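Side-chain contacts in molybdopterin-guanine dinucleotide biosynthesis protein A (MobA) (Archaeoglobus fulgidus, PDB 3NGW), which probably binds GTP and transfers its GMP moiety to molybdenum-bound molybdopterin in the last steps of molybdenum cofactor biosynthesis: residues Asp136-Ala141 and Leu150-Arg155; His77-Leu80 and Ser85-Val88. All blocks are in the same frame, centred on the assembly; numbering follows the deposited sequence.

In the fold
The two contacts meet along helix 72-83, which belongs to contact 2 and carries helix 135-143 of contact 1 on its flank. Their centres lie 14 Å apart. Leucine methyls join them, L138 CD1 reaching L80 CD1 at 4.0 Å, and further along, E139 CB packs against H77 NE2 at 3.2 Å. Charge ties the same two helices together, for R81 makes salt bridges to both D136 and E139. Contact 2 is the more central, about 9 Å from the centre of the chain against 17 Å for contact 1. A calcium ion bound to D136 is about 10 Å from the L80 side chain.

Contact 1. Residues Asp136-Ala141 and Leu150-Arg155; sequences DELERA and LVPLER. With CA (calcium ion), chain B.
E137 OE1 forms a salt bridge with R140 NH1 at 2.7 Å, one turn on in the same helix, while the other oxygen of its carboxylate turns to R155, which follows helix 150-154. There OE2 lies 3.2 Å from R155 CD, so it meets the aliphatic part of the arginine. The charged end stays more distant, with OE2 to NE at 4.2 Å, and the two flat groups are tilted 29° apart; opposite charges are near each other without pairing. CG of E137 rests 3.6 Å from R155 CB; the bend at chi2 (49°) then turns the carboxylate beyond it, and the two side chains cross at about a right angle. With an alanine here, R140 would probably lose its carboxylate mate and the R155 chain the methylene it lies against. The two helices, 140° apart in direction, belong to the connection that leads from strand 129-130 to the edge strand 158-162 of the mixed sheet in this GT-A-like nucleotidyltransferase fold. P152 fills the space between them. Its CB sits 3.5 Å from the backbone O of E137, an oxygen that also accepts the helical bond from A141 N, and its CG touches A141 CB at 3.9 Å. L138 comes in from its own flank, only CD2 reaching the proline ring, which it crosses at about a right angle; the same side chain also packs on I73 and I76 of helix 72-83. Away from P152, D136 OD2 binds a calcium ion at 2.8 Å, rather long for this metal, and three waters are its other ligands in the model. OD1 lies 2.9 Å from the same ion and takes a hydrogen bond from one water, with weak ones from the other two.

Contact 2. Residues His77-Leu80 and Ser85-Val88; sequences HAAL and SCVV
The thiol of C86 points from the start of strand 86-90 into a corner made by two consecutive residues of helix 72-83. SG stands 4.2 Å from A79 CB and equally 4.2 Å from L80 CD2, and those two carbons are themselves 5.5 Å apart, so the sulfur meets them from two different directions. Its chi1 of 60° sets SG between the backbone N and the carbonyl carbon of C86. A79 aims its CB at the strand directly. L80 does not: its CB leaves the helix across the line to the strand, and the branch at CG brings CD2 round to the sulfur, with CG anti to the carbonyl carbon (chi1 -64°). The same methyl lies 4.2 Å from S85 CA, and so covers the backbone just ahead of the strand. S85 turns its own side chain the other way, where OG is hydrogen-bonded to E109. Beyond the thiol, A79 also touches A4 of strand 2-6, and L80 reaches Y130 on strand 129-130 as well as A135 and L138 of helix 135-143. Across the two segments A79 and L80 meet the thiol by apolar contact alone, and the contact is buried. Helix 72-83 lying on the strand that follows it is the second half of a beta-alpha-beta crossover, running from strand 62-63 to the parallel strand 86-90, as in the Rossmann-like sheet of GT-A nucleotidyltransferases.

Contact 1. Residues Asp136-Ala141 and Leu150-Arg155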
loop_
_atom_site.group_PDB
_atom_site.type_symbol
_atom_site.label_atom_id
_atom_site.label_comp_id
_atom_site.label_asym_id
_atom_site.label_seq_id
_atom_site.Cartn_x
_atom_site.Cartn_y
_atom_site.Cartn_z
ATOM N N ASP A 136 -6.718 11.817 -11.444
ATOM C CA ASP A 136 -6.197 12.775 -12.408
ATOM C C ASP A 136 -4.960 13.501 -11.920
ATOM O O ASP A 136 -3.982 13.624 -12.649
ATOM C CB ASP A 136 -7.261 13.808 -12.788
ATOM C CG ASP A 136 -8.406 13.205 -13.567
ATOM O OD1 ASP A 136 -8.144 12.351 -14.440
ATOM O OD2 ASP A 136 -9.570 13.590 -13.312
ATOM N N GLU A 137 -5.011 13.998 -10.691
ATOM C CA GLU A 137 -3.877 14.716 -10.133
ATOM C C GLU A 137 -2.662 13.792 -9.992
ATOM O O GLU A 137 -1.518 14.220 -10.182
ATOM C CB GLU A 137 -4.251 15.328 -8.781
ATOM C CG GLU A 137 -3.712 16.735 -8.596
ATOM C CD GLU A 137 -4.011 17.634 -9.789
ATOM O OE1 GLU A 137 -5.206 17.810 -10.131
ATOM O OE2 GLU A 137 -3.044 18.157 -10.386
ATOM N N LEU A 138 -2.910 12.525 -9.670
ATOM C CA LEU A 138 -1.831 11.552 -9.533
ATOM C C LEU A 138 -1.227 11.257 -10.895
ATOM O O LEU A 138 -0.013 11.126 -11.029
ATOM C CB LEU A 138 -2.345 10.248 -8.906
ATOM C CG LEU A 138 -2.801 10.316 -7.444
ATOM C CD1 LEU A 138 -3.189 8.923 -6.951
ATOM C CD2 LEU A 138 -1.672 10.869 -6.589
ATOM N N GLU A 139 -2.076 11.157 -11.910
ATOM C CA GLU A 139 -1.606 10.869 -13.257
ATOM C C GLU A 139 -0.816 12.032 -13.836
ATOM O O GLU A 139 0.160 11.820 -14.551
ATOM C CB GLU A 139 -2.778 10.547 -14.168
ATOM C CG GLU A 139 -2.371 10.299 -15.595
ATOM C CD GLU A 139 -3.524 9.793 -16.417
ATOM O OE1 GLU A 139 -4.650 10.307 -16.244
ATOM O OE2 GLU A 139 -3.310 8.885 -17.248
ATOM N N ARG A 140 -1.241 13.256 -13.537
ATOM C CA ARG A 140 -0.529 14.424 -14.037
ATOM C C ARG A 140 0.881 14.398 -13.461
ATOM O O ARG A 140 1.856 14.669 -14.165
ATOM C CB ARG A 140 -1.233 15.720 -13.627
ATOM C CG ARG A 140 -2.556 15.937 -14.329
ATOM C CD ARG A 140 -3.087 17.345 -14.107
ATOM N NE ARG A 140 -4.469 17.458 -14.576
ATOM C CZ ARG A 140 -5.538 17.173 -13.838
ATOM N NH1 ARG A 140 -5.394 16.769 -12.582
ATOM N NH2 ARG A 140 -6.755 17.267 -14.361
ATOM N N ALA A 141 0.983 14.039 -12.183
ATOM C CA ALA A 141 2.277 13.968 -11.508
ATOM C C ALA A 141 3.197 12.945 -12.172
ATOM O O ALA A 141 4.397 13.180 -12.332
ATOM C CB ALA A 141 2.074 13.615 -10.040
ATOM N N LEU A 150 3.470 13.856 -2.110
ATOM C CA LEU A 150 3.025 15.066 -1.420
ATOM C C LEU A 150 2.632 16.195 -2.369
ATOM O O LEU A 150 1.763 17.009 -2.054
ATOM C CB LEU A 150 4.118 15.563 -0.465
ATOM C CG LEU A 150 4.618 14.607 0.629
ATOM C CD1 LEU A 150 3.424 14.092 1.430
ATOM C CD2 LEU A 150 5.390 13.438 0.006
ATOM N N VAL A 151 3.274 16.248 -3.529
ATOM C CA VAL A 151 2.986 17.290 -4.502
ATOM C C VAL A 151 1.559 17.240 -5.039
ATOM O O VAL A 151 0.837 18.228 -4.966
ATOM C CB VAL A 151 3.978 17.223 -5.679
ATOM C CG1 VAL A 151 3.606 18.253 -6.736
ATOM C CG2 VAL A 151 5.387 17.469 -5.165
ATOM N N PRO A 152 1.136 16.093 -5.602
ATOM C CA PRO A 152 -0.238 16.066 -6.113
ATOM C C PRO A 152 -1.299 16.086 -5.010
ATOM O O PRO A 152 -2.428 16.530 -5.234
ATOM C CB PRO A 152 -0.267 14.799 -6.969
ATOM C CG PRO A 152 0.818 13.949 -6.389
ATOM C CD PRO A 152 1.897 14.905 -6.033
ATOM N N LEU A 153 -0.934 15.631 -3.815
ATOM C CA LEU A 153 -1.877 15.624 -2.700
ATOM C C LEU A 153 -2.269 17.043 -2.285
ATOM O O LEU A 153 -3.356 17.262 -1.747
ATOM C CB LEU A 153 -1.289 14.871 -1.499
ATOM C CG LEU A 153 -1.223 13.348 -1.669
ATOM C CD1 LEU A 153 -0.614 12.700 -0.445
ATOM C CD2 LEU A 153 -2.628 12.819 -1.927
ATOM N N GLU A 154 -1.384 18.003 -2.537
ATOM C CA GLU A 154 -1.655 19.391 -2.186
ATOM C C GLU A 154 -2.714 20.000 -3.090
ATOM O O GLU A 154 -3.393 20.950 -2.706
ATOM C CB GLU A 154 -0.369 20.216 -2.250
ATOM C CG GLU A 154 0.511 20.071 -1.014
ATOM C CD GLU A 154 1.865 20.735 -1.174
ATOM O OE1 GLU A 154 2.602 20.835 -0.165
ATOM O OE2 GLU A 154 2.195 21.148 -2.311
ATOM N N ARG A 155 -2.855 19.446 -4.290
ATOM C CA ARG A 155 -3.851 19.926 -5.242
ATOM C C ARG A 155 -5.177 19.168 -5.121
ATOM O O ARG A 155 -6.083 19.365 -5.927
ATOM C CB ARG A 155 -3.330 19.788 -6.673
ATOM C CG ARG A 155 -2.419 20.906 -7.146
ATOM C CD ARG A 155 -2.154 20.740 -8.636
ATOM N NE ARG A 155 -1.791 21.982 -9.315
ATOM C CZ ARG A 155 -0.673 22.668 -9.096
ATOM N NH1 ARG A 155 0.211 22.238 -8.203
ATOM N NH2 ARG A 155 -0.432 23.782 -9.781
HETATM CA CA CA B . -10.837 12.499 -15.570
HETATM O O HOH W 1 -10.665 10.319 -13.713
HETATM O O HOH W 2 -9.030 13.236 -17.546
HETATM O O HOH W 3 -9.775 10.263 -16.330
#

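Contact 2. Residues His77-Leu80 and Ser85-Val88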
loop_
_atom_site.group_PDB
_atom_site.type_symbol
_atom_site.label_atom_id
_atom_site.label_comp_id
_atom_site.label_asym_id
_atom_site.label_seq_id
_atom_site.Cartn_x
_atom_site.Cartn_y
_atom_site.Cartn_z
ATOM N N HIS A 77 -2.266 5.126 -8.798
ATOM C CA HIS A 77 -2.987 5.544 -9.995
ATOM C C HIS A 77 -3.505 4.327 -10.751
ATOM O O HIS A 77 -4.656 4.295 -11.176
ATOM C CB HIS A 77 -2.061 6.366 -10.904
ATOM C CG HIS A 77 -2.646 6.684 -12.247
ATOM N ND1 HIS A 77 -2.342 5.962 -13.382
ATOM C CD2 HIS A 77 -3.534 7.635 -12.632
ATOM C CE1 HIS A 77 -3.015 6.454 -14.408
ATOM N NE2 HIS A 77 -3.747 7.468 -13.980
ATOM N N ALA A 78 -2.641 3.330 -10.909
ATOM C CA ALA A 78 -3.003 2.108 -11.608
ATOM C C ALA A 78 -4.218 1.454 -10.957
ATOM O O ALA A 78 -5.145 1.018 -11.645
ATOM C CB ALA A 78 -1.823 1.135 -11.610
ATOM N N ALA A 79 -4.213 1.373 -9.632
ATOM C CA ALA A 79 -5.335 0.766 -8.920
ATOM C C ALA A 79 -6.614 1.582 -9.122
ATOM O O ALA A 79 -7.681 1.021 -9.332
ATOM C CB ALA A 79 -5.013 0.641 -7.424
ATOM N N LEU A 80 -6.514 2.905 -9.055
ATOM C CA LEU A 80 -7.696 3.727 -9.252
ATOM C C LEU A 80 -8.275 3.544 -10.650
ATOM O O LEU A 80 -9.497 3.497 -10.818
ATOM C CB LEU A 80 -7.379 5.201 -9.003
ATOM C CG LEU A 80 -6.978 5.490 -7.553
ATOM C CD1 LEU A 80 -6.665 6.957 -7.407
ATOM C CD2 LEU A 80 -8.093 5.085 -6.596
ATOM N N SER A 85 -12.183 3.612 -6.301
ATOM C CA SER A 85 -11.787 3.885 -4.924
ATOM C C SER A 85 -11.334 2.614 -4.232
ATOM O O SER A 85 -11.849 1.525 -4.497
ATOM C CB SER A 85 -12.947 4.516 -4.139
ATOM O OG SER A 85 -13.955 3.564 -3.819
ATOM N N CYS A 86 -10.365 2.762 -3.340
ATOM C CA CYS A 86 -9.822 1.628 -2.609
ATOM C C CYS A 86 -8.934 2.157 -1.514
ATOM O O CYS A 86 -8.728 3.359 -1.402
ATOM C CB CYS A 86 -8.963 0.775 -3.536
ATOM S SG CYS A 86 -7.547 1.692 -4.234
ATOM N N VAL A 87 -8.415 1.240 -0.708
ATOM C CA VAL A 87 -7.479 1.582 0.345
ATOM C C VAL A 87 -6.182 0.968 -0.150
ATOM O O VAL A 87 -6.187 -0.142 -0.688
ATOM C CB VAL A 87 -7.871 0.968 1.712
ATOM C CG1 VAL A 87 -8.994 1.773 2.337
ATOM C CG2 VAL A 87 -8.296 -0.479 1.528
ATOM N N VAL A 88 -5.084 1.703 0.002
ATOM C CA VAL A 88 -3.776 1.241 -0.445
ATOM C C VAL A 88 -2.968 0.743 0.739
ATOM O O VAL A 88 -3.054 1.279 1.838
ATOM C CB VAL A 88 -2.998 2.374 -1.160
ATOM C CG1 VAL A 88 -1.609 1.894 -1.560
ATOM C CG2 VAL A 88 -3.769 2.830 -2.392
#